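Local coordinates for acinetobacter secreted protease CpaA (Acinetobacter nosocomialis M2, PDB 6O38), which is a zinc metalloprotease that is secreted through the type II system and forms a complex with its chaperone CpaB, at residues L298-Q303 with L321-Q326; G328-I333 with R360-A365; I343-G348 with Q366-D371; A292-I297 with T312-P317; I281-K286 with T302-K307. All blocks are in the same frame, centred on the assembly; numbering follows the deposited sequence.

Interaction 1: residues L298-Q303 with L321-Q326; sequences LPNMTQ and LPAQAQ
Asn300 and Gln324 lay their side-chain amides one over the other, the two planes only 20° apart, and Asn300 CG rests 3.6 Å from Gln324 CB. The two amides are not hydrogen-bonded to each other; instead Gln324 N donates to Asn300 OD1 over 3.1 Å, reaching the oxygen from above its carbonyl plane. A chi1 of -66°, with CG anti to the carbonyl carbon, turns the short asparagine side chain across to this N-H. A backbone bond from Met301 N to Gln324 O, 3.3 Å long, fastens the two loops next door.

The apolar side chains follow on. Met301, modelled as selenomethionine, sets its CG 3.6 Å from Ala325 CB, and the bend at chi2 brings SE to 3.8 Å from Pro322 CG. Pro322 is a rigid, compact filler here: its CD meets Leu298 CB at 3.9 Å. Leu298 and Leu321 run side by side in the same direction, Leu298 CD1 and Leu321 CD2 4.0 Å apart. The loops, one before strand 305-310 and the other before strand 330-335, pack on Val331 of strand 330-335, Phe361 and Tyr363 of strand 358-364, and Trp368 of strand 367-381.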
# COMPACT_ATOMS: atom_id res chain seq x y z
N LEU A 298 18.37 -18.95 15.61
CA LEU A 298 17.08 -18.34 15.34
C LEU A 298 15.96 -19.32 15.65
O LEU A 298 16.11 -20.54 15.47
CB LEU A 298 17.00 -17.88 13.88
CG LEU A 298 17.91 -16.71 13.51
CD1 LEU A 298 17.77 -16.35 12.04
CD2 LEU A 298 17.62 -15.50 14.39
N PRO A 299 14.82 -18.83 16.12
CA PRO A 299 13.75 -19.74 16.56
C PRO A 299 13.11 -20.47 15.39
O PRO A 299 13.14 -20.01 14.24
CB PRO A 299 12.75 -18.80 17.25
CG PRO A 299 12.96 -17.49 16.58
CD PRO A 299 14.44 -17.42 16.28
N ASN A 300 12.54 -21.63 15.70
CA ASN A 300 11.82 -22.40 14.70
C ASN A 300 10.62 -21.61 14.19
O ASN A 300 9.95 -20.90 14.95
CB ASN A 300 11.36 -23.73 15.29
CG ASN A 300 12.52 -24.64 15.65
OD1 ASN A 300 13.60 -24.54 15.07
ND2 ASN A 300 12.30 -25.53 16.61
N MSE A 301 10.36 -21.72 12.89
CA MSE A 301 9.32 -20.94 12.24
C MSE A 301 7.93 -21.22 12.82
O MSE A 301 7.49 -22.37 12.87
CB MSE A 301 9.31 -21.22 10.73
CG MSE A 301 10.65 -21.04 10.05
SE MSE A 301 11.29 -19.19 10.01
CE MSE A 301 9.91 -18.40 8.89
N THR A 302 7.26 -20.16 13.26
CA THR A 302 5.87 -20.22 13.67
C THR A 302 4.98 -19.36 12.79
O THR A 302 3.83 -19.09 13.16
CB THR A 302 5.71 -19.80 15.14
OG1 THR A 302 6.17 -18.46 15.31
CG2 THR A 302 6.50 -20.73 16.05
N GLN A 303 5.49 -18.92 11.64
CA GLN A 303 4.75 -18.11 10.67
C GLN A 303 5.53 -18.13 9.36
O GLN A 303 6.70 -18.54 9.35
CB GLN A 303 4.55 -16.68 11.19
CG GLN A 303 5.83 -15.90 11.46
CD GLN A 303 6.53 -16.35 12.72
OE1 GLN A 303 5.95 -16.34 13.81
NE2 GLN A 303 7.79 -16.75 12.59
N LEU A 321 20.37 -20.14 11.09
CA LEU A 321 19.03 -20.11 10.52
C LEU A 321 18.16 -21.16 11.20
O LEU A 321 18.68 -22.16 11.72
CB LEU A 321 19.09 -20.34 9.01
CG LEU A 321 19.69 -19.17 8.22
CD1 LEU A 321 19.73 -19.47 6.73
CD2 LEU A 321 18.90 -17.89 8.49
N PRO A 322 16.84 -20.96 11.23
CA PRO A 322 15.97 -21.85 12.02
C PRO A 322 16.18 -23.32 11.67
O PRO A 322 16.27 -23.70 10.50
CB PRO A 322 14.56 -21.38 11.64
CG PRO A 322 14.74 -19.95 11.29
CD PRO A 322 16.09 -19.84 10.64
N ALA A 323 16.25 -24.15 12.72
CA ALA A 323 16.51 -25.57 12.52
C ALA A 323 15.30 -26.29 11.95
O ALA A 323 15.45 -27.25 11.18
CB ALA A 323 16.93 -26.22 13.84
N GLN A 324 14.09 -25.85 12.30
CA GLN A 324 12.87 -26.47 11.81
C GLN A 324 12.06 -25.44 11.04
O GLN A 324 11.78 -24.35 11.55
CB GLN A 324 12.04 -27.05 12.97
CG GLN A 324 12.56 -28.40 13.44
CD GLN A 324 12.03 -28.80 14.80
OE1 GLN A 324 10.93 -28.41 15.19
NE2 GLN A 324 12.84 -29.54 15.55
N ALA A 325 11.68 -25.79 9.82
CA ALA A 325 10.94 -24.90 8.94
C ALA A 325 10.22 -25.74 7.90
O ALA A 325 10.41 -26.95 7.81
CB ALA A 325 11.87 -23.88 8.27
N GLN A 326 9.38 -25.07 7.12
CA GLN A 326 8.66 -25.71 6.03
C GLN A 326 9.02 -25.02 4.72
O GLN A 326 9.43 -23.85 4.71
CB GLN A 326 7.14 -25.66 6.26
CG GLN A 326 6.69 -26.47 7.47
CD GLN A 326 5.18 -26.43 7.67
OE1 GLN A 326 4.44 -25.96 6.80
NE2 GLN A 326 4.73 -26.91 8.82

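Interaction 2: residues G328-I333 with R360-A365; sequences GDKVVI and RFIYTA
The ring of Phe361 meets Ile333 through its CE1, which lies 4.1 Å from Ile333 CD1. Tyr363, two residues along the same strand, turns its ring away from 328-333 to make an edge-to-face pair with Trp368. These residues belong to an antiparallel strand pair, 330-335 with 358-364, in a beta-sandwich domain of the StcE metalloprotease family. Val331 and Phe361 form a hydrogen-bonded pair, with Val331 N to Phe361 O at 2.8 Å and Phe361 N to Val331 O returning the bond. Both side chains turn to the face where Val331 packs on Trp368 and Phe361 on Ile343, a place suited to a beta-branched residue and an aromatic one.

The other face carries Lys330, Val332, Arg360 and Ile362. Lys330 is extended and lies alongside Arg360, Lys330 CD to Arg360 CD 4.0 Å, while Val332 CG2 presses on Arg360 CG at 3.8 Å; the aliphatic parts of the long side chains do this packing. Their charged ends also come near, Lys330 NZ to Arg360 NE 4.0 Å. That approach is probably eased by Asp371, which forms a salt bridge with Arg360 NE and touches Lys330, while Lys330 NZ bonds to Asn413 and the other guanidinium nitrogens of Arg360 reach Tyr417 and Ala414.

Toward the start of strand 330-335, Tyr363 N bonds to Asp329 O. Gly328, whose positive phi of 103° suits glycine, closes the pairing with a nearly straight bond from its N to Tyr363 O, 3.1 Å long.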
# COMPACT_ATOMS: atom_id res chain seq x y z
N GLY A 328 9.19 -22.90 1.66
CA GLY A 328 8.61 -21.61 1.41
C GLY A 328 8.80 -20.60 2.52
O GLY A 328 8.62 -19.40 2.29
N ASP A 329 9.16 -21.05 3.72
CA ASP A 329 9.44 -20.13 4.81
C ASP A 329 10.62 -19.23 4.45
O ASP A 329 11.57 -19.66 3.79
CB ASP A 329 9.74 -20.90 6.10
CG ASP A 329 8.49 -21.49 6.73
OD1 ASP A 329 7.38 -21.11 6.31
OD2 ASP A 329 8.63 -22.33 7.64
N LYS A 330 10.54 -17.97 4.87
CA LYS A 330 11.52 -16.96 4.50
C LYS A 330 12.10 -16.30 5.74
O LYS A 330 11.39 -16.07 6.72
CB LYS A 330 10.91 -15.90 3.58
CG LYS A 330 10.50 -16.42 2.22
CD LYS A 330 10.01 -15.30 1.32
CE LYS A 330 9.64 -15.82 -0.05
NZ LYS A 330 9.66 -14.73 -1.08
N VAL A 331 13.39 -16.00 5.69
CA VAL A 331 14.08 -15.24 6.73
C VAL A 331 14.75 -14.05 6.07
O VAL A 331 15.55 -14.22 5.14
CB VAL A 331 15.10 -16.10 7.49
CG1 VAL A 331 15.93 -15.23 8.42
CG2 VAL A 331 14.40 -17.20 8.26
N VAL A 332 14.43 -12.85 6.54
CA VAL A 332 15.05 -11.62 6.07
C VAL A 332 15.89 -11.06 7.21
O VAL A 332 15.40 -10.91 8.33
CB VAL A 332 13.99 -10.60 5.60
CG1 VAL A 332 14.67 -9.30 5.17
CG2 VAL A 332 13.16 -11.18 4.47
N ILE A 333 17.15 -10.75 6.92
CA ILE A 333 18.07 -10.23 7.92
C ILE A 333 18.59 -8.88 7.43
O ILE A 333 19.09 -8.77 6.30
CB ILE A 333 19.23 -11.21 8.18
CG1 ILE A 333 18.67 -12.56 8.63
CG2 ILE A 333 20.16 -10.65 9.24
CD1 ILE A 333 19.72 -13.62 8.84
N ARG A 360 17.90 -12.12 2.29
CA ARG A 360 16.75 -13.00 2.42
C ARG A 360 17.15 -14.43 2.11
O ARG A 360 17.92 -14.68 1.18
CB ARG A 360 15.60 -12.56 1.50
CG ARG A 360 14.34 -13.42 1.65
CD ARG A 360 13.14 -12.82 0.95
NE ARG A 360 13.22 -12.96 -0.50
CZ ARG A 360 13.52 -11.96 -1.33
NH1 ARG A 360 13.77 -10.75 -0.84
NH2 ARG A 360 13.58 -12.17 -2.63
N PHE A 361 16.64 -15.36 2.91
CA PHE A 361 16.86 -16.78 2.70
C PHE A 361 15.51 -17.49 2.66
O PHE A 361 14.56 -17.08 3.34
CB PHE A 361 17.74 -17.38 3.81
CG PHE A 361 19.06 -16.67 3.99
CD1 PHE A 361 19.17 -15.58 4.84
CD2 PHE A 361 20.18 -17.10 3.31
CE1 PHE A 361 20.38 -14.93 5.00
CE2 PHE A 361 21.40 -16.46 3.47
CZ PHE A 361 21.50 -15.37 4.31
N ILE A 362 15.44 -18.55 1.86
CA ILE A 362 14.21 -19.31 1.70
C ILE A 362 14.51 -20.78 1.94
O ILE A 362 15.58 -21.28 1.56
CB ILE A 362 13.57 -19.08 0.31
CG1 ILE A 362 12.19 -19.74 0.23
CG2 ILE A 362 14.48 -19.59 -0.80
CD1 ILE A 362 11.42 -19.39 -1.03
N TYR A 363 13.58 -21.48 2.57
CA TYR A 363 13.75 -22.88 2.92
C TYR A 363 13.25 -23.77 1.80
O TYR A 363 12.18 -23.53 1.23
CB TYR A 363 13.01 -23.20 4.22
CG TYR A 363 13.40 -24.52 4.85
CD1 TYR A 363 14.62 -24.67 5.50
CD2 TYR A 363 12.55 -25.61 4.80
CE1 TYR A 363 14.98 -25.87 6.08
CE2 TYR A 363 12.90 -26.82 5.38
CZ TYR A 363 14.12 -26.94 6.01
OH TYR A 363 14.48 -28.14 6.59
N THR A 364 14.03 -24.79 1.47
CA THR A 364 13.70 -25.77 0.44
C THR A 364 13.73 -27.17 1.04
O THR A 364 14.02 -27.36 2.23
CB THR A 364 14.66 -25.67 -0.75
OG1 THR A 364 15.97 -26.11 -0.35
CG2 THR A 364 14.75 -24.23 -1.25
N ALA A 365 13.43 -28.16 0.20
CA ALA A 365 13.47 -29.55 0.65
C ALA A 365 14.86 -29.98 1.10
O ALA A 365 14.98 -30.93 1.89
CB ALA A 365 12.98 -30.47 -0.47

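Interaction 3: residues I343-G348 with Q366-D371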
# COMPACT_ATOMS: atom_id res chain seq x y z
N ILE A 343 26.21 -16.09 8.92
CA ILE A 343 24.93 -16.80 8.84
C ILE A 343 25.21 -18.24 8.45
O ILE A 343 25.95 -18.49 7.49
CB ILE A 343 23.98 -16.14 7.82
CG1 ILE A 343 23.81 -14.65 8.13
CG2 ILE A 343 22.63 -16.84 7.82
CD1 ILE A 343 23.21 -14.37 9.49
N ASN A 344 24.63 -19.18 9.19
CA ASN A 344 24.87 -20.59 8.97
C ASN A 344 23.55 -21.35 8.96
O ASN A 344 22.54 -20.90 9.51
CB ASN A 344 25.80 -21.19 10.03
CG ASN A 344 27.19 -20.57 9.99
OD1 ASN A 344 27.99 -20.88 9.11
ND2 ASN A 344 27.47 -19.70 10.95
N ALA A 345 23.57 -22.52 8.33
CA ALA A 345 22.42 -23.41 8.27
C ALA A 345 22.90 -24.84 8.40
O ALA A 345 24.09 -25.14 8.24
CB ALA A 345 21.62 -23.22 6.97
N ALA A 346 21.96 -25.74 8.70
CA ALA A 346 22.31 -27.14 8.92
C ALA A 346 22.88 -27.79 7.66
O ALA A 346 23.73 -28.68 7.76
CB ALA A 346 21.08 -27.92 9.40
N ASN A 347 22.45 -27.36 6.48
CA ASN A 347 22.92 -27.94 5.23
C ASN A 347 24.32 -27.48 4.84
O ASN A 347 24.77 -27.80 3.74
CB ASN A 347 21.94 -27.63 4.10
CG ASN A 347 21.73 -26.14 3.88
OD1 ASN A 347 22.45 -25.31 4.44
ND2 ASN A 347 20.75 -25.79 3.06
N GLY A 348 25.00 -26.75 5.71
CA GLY A 348 26.34 -26.28 5.44
C GLY A 348 26.43 -24.89 4.84
O GLY A 348 27.54 -24.40 4.63
N GLN A 366 15.90 -29.30 0.63
CA GLN A 366 17.28 -29.62 0.99
C GLN A 366 17.92 -28.53 1.85
O GLN A 366 19.15 -28.36 1.82
CB GLN A 366 18.10 -29.89 -0.26
CG GLN A 366 17.78 -31.23 -0.92
CD GLN A 366 18.07 -31.25 -2.40
OE1 GLN A 366 18.15 -30.20 -3.05
NE2 GLN A 366 18.22 -32.45 -2.96
N GLY A 367 17.12 -27.80 2.60
CA GLY A 367 17.62 -26.85 3.58
C GLY A 367 17.47 -25.41 3.12
O GLY A 367 16.83 -25.10 2.11
N TRP A 368 18.08 -24.52 3.89
CA TRP A 368 18.01 -23.09 3.62
C TRP A 368 18.81 -22.73 2.37
O TRP A 368 19.81 -23.37 2.04
CB TRP A 368 18.51 -22.29 4.82
CG TRP A 368 17.53 -22.27 5.96
CD1 TRP A 368 17.62 -22.98 7.12
CD2 TRP A 368 16.32 -21.52 6.03
NE1 TRP A 368 16.53 -22.71 7.92
CE2 TRP A 368 15.72 -21.81 7.27
CE3 TRP A 368 15.68 -20.62 5.17
CZ2 TRP A 368 14.52 -21.24 7.67
CZ3 TRP A 368 14.49 -20.05 5.57
CH2 TRP A 368 13.92 -20.36 6.81
N THR A 369 18.36 -21.69 1.68
CA THR A 369 18.86 -21.34 0.37
C THR A 369 18.90 -19.83 0.21
O THR A 369 17.99 -19.13 0.68
CB THR A 369 18.00 -22.00 -0.73
OG1 THR A 369 18.50 -23.30 -1.02
CG2 THR A 369 17.96 -21.17 -2.00
N VAL A 370 19.95 -19.33 -0.44
CA VAL A 370 20.06 -17.90 -0.72
C VAL A 370 18.91 -17.48 -1.62
O VAL A 370 18.63 -18.12 -2.64
CB VAL A 370 21.42 -17.59 -1.36
CG1 VAL A 370 21.40 -16.23 -2.04
CG2 VAL A 370 22.52 -17.64 -0.31
N ASP A 371 18.24 -16.38 -1.25
CA ASP A 371 17.08 -15.90 -1.99
C ASP A 371 17.21 -14.45 -2.42
O ASP A 371 16.22 -13.86 -2.88
CB ASP A 371 15.81 -16.10 -1.16
CG ASP A 371 14.54 -16.05 -2.00
OD1 ASP A 371 14.47 -16.78 -3.02
OD2 ASP A 371 13.62 -15.29 -1.65
O HOH W 1 19.48 -26.21 6.19
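Asn347 reaches across to 366-371 with its amide nitrogen, and each of the two N-H groups of ND2 finds a backbone carbonyl. One bond runs to Trp368 O over 2.8 Å and the other to Gln366 O over 3.3 Å. Both acceptors lie in the plane of the asparagine amide, and both receive the hydrogen on a lone pair, so the pair of bonds fixes the rotation of the group. Between the two carbonyls lies Gly367, where the absence of a side chain lets ND2 come to 3.3 Å from Gly367 C; its phi of 106° also suits glycine. Beside this, Ala345 CB makes a small apolar contact with Trp368 CB at 3.9 Å.

The amide is placed by its own turn. Ala345 to Gly348 form a type I beta turn, closed by Gly348 N to Ala345 O, and Gly348 again has a positive phi. Asn347 holds CG between its backbone N and carbonyl carbon, the crowded position, and from there OD1 accepts from Leu349 N while ND2 faces the strand. The turn follows strand 341-344 and thus ties one small sheet of the beta-sandwich domain to the start of strand 367-381. A water accepts from Asn347 N and from Trp368 N, each at 3.2 Å, bridging the two backbones. Further out, the indole is positioned by NE1 bonding to Pro322 O, by the edge-to-face ring of Tyr363, and by packing on Leu321, Ala325 and Val331.

Interaction 4: residues A292-I297 with T312-P317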
# COMPACT_ATOMS: atom_id res chain seq x y z
N ALA A 292 15.49 -5.35 20.31
CA ALA A 292 15.23 -6.63 20.96
C ALA A 292 16.44 -7.55 20.87
O ALA A 292 17.29 -7.41 19.98
CB ALA A 292 14.01 -7.31 20.32
N THR A 293 16.51 -8.49 21.80
CA THR A 293 17.60 -9.45 21.82
C THR A 293 17.42 -10.49 20.71
O THR A 293 16.32 -11.01 20.50
CB THR A 293 17.67 -10.15 23.17
OG1 THR A 293 17.79 -9.17 24.21
CG2 THR A 293 18.87 -11.09 23.24
N ILE A 294 18.50 -10.77 20.00
CA ILE A 294 18.52 -11.73 18.90
C ILE A 294 19.21 -13.00 19.39
O ILE A 294 20.35 -12.93 19.87
CB ILE A 294 19.23 -11.16 17.67
CG1 ILE A 294 18.51 -9.91 17.17
CG2 ILE A 294 19.32 -12.21 16.57
CD1 ILE A 294 19.28 -9.13 16.12
N PRO A 295 18.57 -14.16 19.30
CA PRO A 295 19.23 -15.40 19.73
C PRO A 295 20.24 -15.88 18.71
O PRO A 295 20.09 -15.68 17.50
CB PRO A 295 18.06 -16.38 19.86
CG PRO A 295 17.06 -15.90 18.87
CD PRO A 295 17.20 -14.40 18.81
N ALA A 296 21.29 -16.53 19.22
CA ALA A 296 22.34 -17.05 18.34
C ALA A 296 21.78 -18.10 17.39
O ALA A 296 22.18 -18.17 16.22
CB ALA A 296 23.48 -17.63 19.17
N ILE A 297 20.85 -18.92 17.86
CA ILE A 297 20.11 -19.86 17.03
C ILE A 297 18.71 -19.30 16.85
O ILE A 297 17.95 -19.18 17.81
CB ILE A 297 20.08 -21.27 17.65
CG1 ILE A 297 21.50 -21.80 17.84
CG2 ILE A 297 19.25 -22.21 16.79
CD1 ILE A 297 21.55 -23.24 18.32
N THR A 312 23.87 -2.23 16.61
CA THR A 312 25.03 -2.21 17.49
C THR A 312 24.69 -2.76 18.87
O THR A 312 25.51 -3.43 19.50
CB THR A 312 25.59 -0.79 17.59
OG1 THR A 312 25.97 -0.33 16.29
CG2 THR A 312 26.80 -0.75 18.51
N SER A 313 23.47 -2.50 19.34
CA SER A 313 23.07 -2.89 20.69
C SER A 313 22.60 -4.33 20.80
O SER A 313 22.49 -4.85 21.91
CB SER A 313 21.98 -1.95 21.21
OG SER A 313 20.87 -1.93 20.33
N ASN A 314 22.32 -5.00 19.67
CA ASN A 314 21.93 -6.40 19.69
C ASN A 314 22.80 -7.25 18.77
O ASN A 314 22.39 -8.34 18.37
CB ASN A 314 20.45 -6.58 19.33
CG ASN A 314 20.13 -6.13 17.91
OD1 ASN A 314 21.01 -5.76 17.14
ND2 ASN A 314 18.85 -6.16 17.56
N TRP A 315 23.99 -6.76 18.43
CA TRP A 315 24.86 -7.45 17.48
C TRP A 315 25.19 -8.86 17.97
O TRP A 315 25.34 -9.11 19.16
CB TRP A 315 26.15 -6.65 17.27
CG TRP A 315 27.14 -7.35 16.40
CD1 TRP A 315 27.11 -7.45 15.04
CD2 TRP A 315 28.31 -8.06 16.83
NE1 TRP A 315 28.20 -8.17 14.60
CE2 TRP A 315 28.95 -8.56 15.67
CE3 TRP A 315 28.89 -8.32 18.08
CZ2 TRP A 315 30.13 -9.30 15.73
CZ3 TRP A 315 30.06 -9.05 18.13
CH2 TRP A 315 30.67 -9.53 16.96
N GLN A 316 25.31 -9.77 17.01
CA GLN A 316 25.64 -11.16 17.26
C GLN A 316 26.72 -11.59 16.27
O GLN A 316 26.62 -11.28 15.08
CB GLN A 316 24.40 -12.06 17.12
CG GLN A 316 24.44 -13.32 17.97
CD GLN A 316 24.24 -13.03 19.44
OE1 GLN A 316 25.19 -12.95 20.21
NE2 GLN A 316 22.98 -12.87 19.84
N PRO A 317 27.75 -12.30 16.74
CA PRO A 317 28.82 -12.69 15.80
C PRO A 317 28.37 -13.72 14.78
O PRO A 317 28.77 -13.64 13.61
CB PRO A 317 29.91 -13.24 16.74
CG PRO A 317 29.16 -13.70 17.94
CD PRO A 317 28.04 -12.72 18.12
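Asn314 leans against Ala292 and Ile294, and each atom of its side chain meets a neighbour. CB lies 3.3 Å from Ala292 O. CG, set between the backbone N and the carbonyl carbon by a chi1 of 63°, is 3.6 Å from Ile294 CD1. The two side chains pass each other at an angle, and Ile294 CD1 comes nearest at Asn314 ND2, 3.3 Å away. OD1 turns back to its own loop and accepts from Ser311 N, its strongest polar partner. At the tip, ND2 donates to Ala292 O over 3.1 Å, with an N-H...O angle of 160°, and the carbonyl oxygen lies close to the plane of the amide. The same nitrogen also bonds to Lys309 O.

Ile294 is buried, turned toward 312-317, and packs on Val308, Leu310, Ile288 and Leu319, so that a branched, wholly apolar residue suits the spot. Farther along, Gln316 bends at chi2 to bring NE2 near Ile294 O; with an angle of 118° this bond is weak.

Neither 292-297 nor 312-317 has regular strand structure here, and side-chain amides rather than backbone N-H groups meet these carbonyls, firmly at Ala292 O and only weakly at Ile294 O. The amide of the buried Asn314 has both ends engaged with backbone groups, consistent with a side chain held in one orientation as it links two loops that flank strand 305-310.

Interaction 5: residues I281-K286 with T302-K307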
# COMPACT_ATOMS: atom_id res chain seq x y z
N ILE A 281 -2.37 -14.36 0.43
CA ILE A 281 -2.15 -12.95 0.13
C ILE A 281 -1.80 -12.13 1.36
O ILE A 281 -1.40 -10.96 1.21
CB ILE A 281 -3.36 -12.33 -0.59
CG1 ILE A 281 -4.61 -12.42 0.29
CG2 ILE A 281 -3.60 -13.01 -1.92
CD1 ILE A 281 -5.85 -11.82 -0.34
N SER A 282 -1.92 -12.68 2.57
CA SER A 282 -1.57 -11.95 3.78
C SER A 282 -1.26 -12.95 4.88
O SER A 282 -2.05 -13.87 5.12
CB SER A 282 -2.70 -11.01 4.20
OG SER A 282 -2.45 -10.44 5.47
N SER A 283 -0.12 -12.76 5.55
CA SER A 283 0.33 -13.66 6.60
C SER A 283 1.21 -12.88 7.56
O SER A 283 1.83 -11.89 7.16
CB SER A 283 1.09 -14.86 6.02
OG SER A 283 2.16 -14.43 5.20
N PRO A 284 1.30 -13.30 8.82
CA PRO A 284 2.09 -12.54 9.80
C PRO A 284 3.58 -12.69 9.57
O PRO A 284 4.06 -13.63 8.93
CB PRO A 284 1.67 -13.15 11.14
CG PRO A 284 0.41 -13.91 10.87
CD PRO A 284 0.52 -14.37 9.46
N THR A 285 4.33 -11.73 10.12
CA THR A 285 5.78 -11.73 10.10
C THR A 285 6.28 -11.46 11.51
O THR A 285 5.99 -10.40 12.07
CB THR A 285 6.33 -10.69 9.12
OG1 THR A 285 5.85 -10.96 7.80
CG2 THR A 285 7.86 -10.71 9.12
N LYS A 286 7.04 -12.40 12.07
CA LYS A 286 7.68 -12.19 13.35
C LYS A 286 8.92 -11.32 13.15
O LYS A 286 9.78 -11.63 12.33
CB LYS A 286 8.06 -13.52 14.00
CG LYS A 286 8.76 -13.39 15.34
CD LYS A 286 9.04 -14.76 15.95
CE LYS A 286 9.75 -14.64 17.28
NZ LYS A 286 9.15 -13.60 18.16
N THR A 302 7.26 -20.16 13.26
CA THR A 302 5.87 -20.22 13.67
C THR A 302 4.98 -19.36 12.79
O THR A 302 3.83 -19.09 13.16
CB THR A 302 5.71 -19.80 15.14
OG1 THR A 302 6.17 -18.46 15.31
CG2 THR A 302 6.50 -20.73 16.05
N GLN A 303 5.49 -18.92 11.64
CA GLN A 303 4.75 -18.11 10.67
C GLN A 303 5.53 -18.13 9.36
O GLN A 303 6.70 -18.54 9.35
CB GLN A 303 4.55 -16.68 11.19
CG GLN A 303 5.83 -15.90 11.46
CD GLN A 303 6.53 -16.35 12.72
OE1 GLN A 303 5.95 -16.34 13.81
NE2 GLN A 303 7.79 -16.75 12.59
N PRO A 304 4.94 -17.71 8.24
CA PRO A 304 5.65 -17.83 6.95
C PRO A 304 6.93 -17.02 6.85
O PRO A 304 7.79 -17.36 6.03
CB PRO A 304 4.61 -17.35 5.93
CG PRO A 304 3.30 -17.65 6.58
CD PRO A 304 3.52 -17.37 8.04
N THR A 305 7.11 -15.96 7.64
CA THR A 305 8.27 -15.09 7.48
C THR A 305 8.80 -14.62 8.82
O THR A 305 8.03 -14.37 9.76
CB THR A 305 7.92 -13.87 6.61
OG1 THR A 305 7.19 -14.29 5.46
CG2 THR A 305 9.17 -13.13 6.17
N LEU A 306 10.12 -14.49 8.90
CA LEU A 306 10.80 -13.97 10.08
C LEU A 306 11.83 -12.95 9.63
O LEU A 306 12.62 -13.23 8.73
CB LEU A 306 11.49 -15.10 10.87
CG LEU A 306 12.51 -14.67 11.92
CD1 LEU A 306 11.83 -14.07 13.14
CD2 LEU A 306 13.41 -15.83 12.32
N LYS A 307 11.81 -11.77 10.25
CA LYS A 307 12.75 -10.70 9.92
C LYS A 307 13.56 -10.35 11.15
O LYS A 307 13.00 -10.09 12.22
CB LYS A 307 12.04 -9.47 9.38
CG LYS A 307 13.00 -8.43 8.80
CD LYS A 307 12.28 -7.31 8.07
CE LYS A 307 11.63 -7.80 6.79
NZ LYS A 307 11.01 -6.68 6.04
O HOH W 2 4.47 -14.04 6.60
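A short parallel strand pairing joins the end of strand 277-288 to the start of strand 305-310, and Lys286 is its pivot. Its N donates to Thr305 O over 3.2 Å, and its O accepts from Lys307 N over 2.9 Å in a nearly straight bond, so one residue of the first strand is bound to the two residues flanking Leu306.

Lys286 and Leu306 then run side by side, pointing the same way, with CG of the lysine 3.8 Å from Leu306 CD1. Across the base of the same lysine comes Gln303: Lys286 CB is 3.5 Å from Gln303 CD and about equally far from its OE1 and NE2. The glutamine reaches this spot because it folds back, with chi1 at 61° and chi2 at -74°, and Lys262 makes a weak bond to its OE1. At the other end, Ser283 CB meets Pro304 CG at 3.6 Å. A water links the hydroxyls, 2.7 Å from Ser283 OG and 3.0 Å from Thr305 OG1. Thr285 and Thr305, beta-branched residues suited to strands, also touch, Thr285 OG1 to Thr305 CB, 3.8 Å.

The segment begins at a classic beta bulge, where Ile281 and Ser282 both face Glu268. The chaperone lies here too: Ser282 OG bonds to Asn124 and Asp122 of CpaB, and Pro284 packs on that asparagine. Two backbone bonds centred on Lys286 thus fix the parallel register, while CpaB binds the hydroxyl of Ser282, so the same strand probably serves both the sheet and the chaperone interface.

How the interactions relate
Along the chain, interaction 5 opens first, at 281-286, then interaction 4 at 292-297 and interaction 1 at 298-303; interactions 2 and 3 follow, their segments alternating. Strand 330-335 joins interactions 2 and 5, pairing with 305-310 and 358-364, and strand 358-364 neighbours 367-381 of interaction 3. The centre of interaction 1 lies about 9 Å from that of interaction 2, 12 Å from interaction 3 and 11 Å from interaction 5, all touching it. Interaction 4, 17 to 20 Å away, touches none, though 292-297 runs directly into 298-303. Most segments lie in the beta-sandwich region that precedes the reprolysin-like peptidase in sequence; CpaB touches the set at interaction 5, through 281-286.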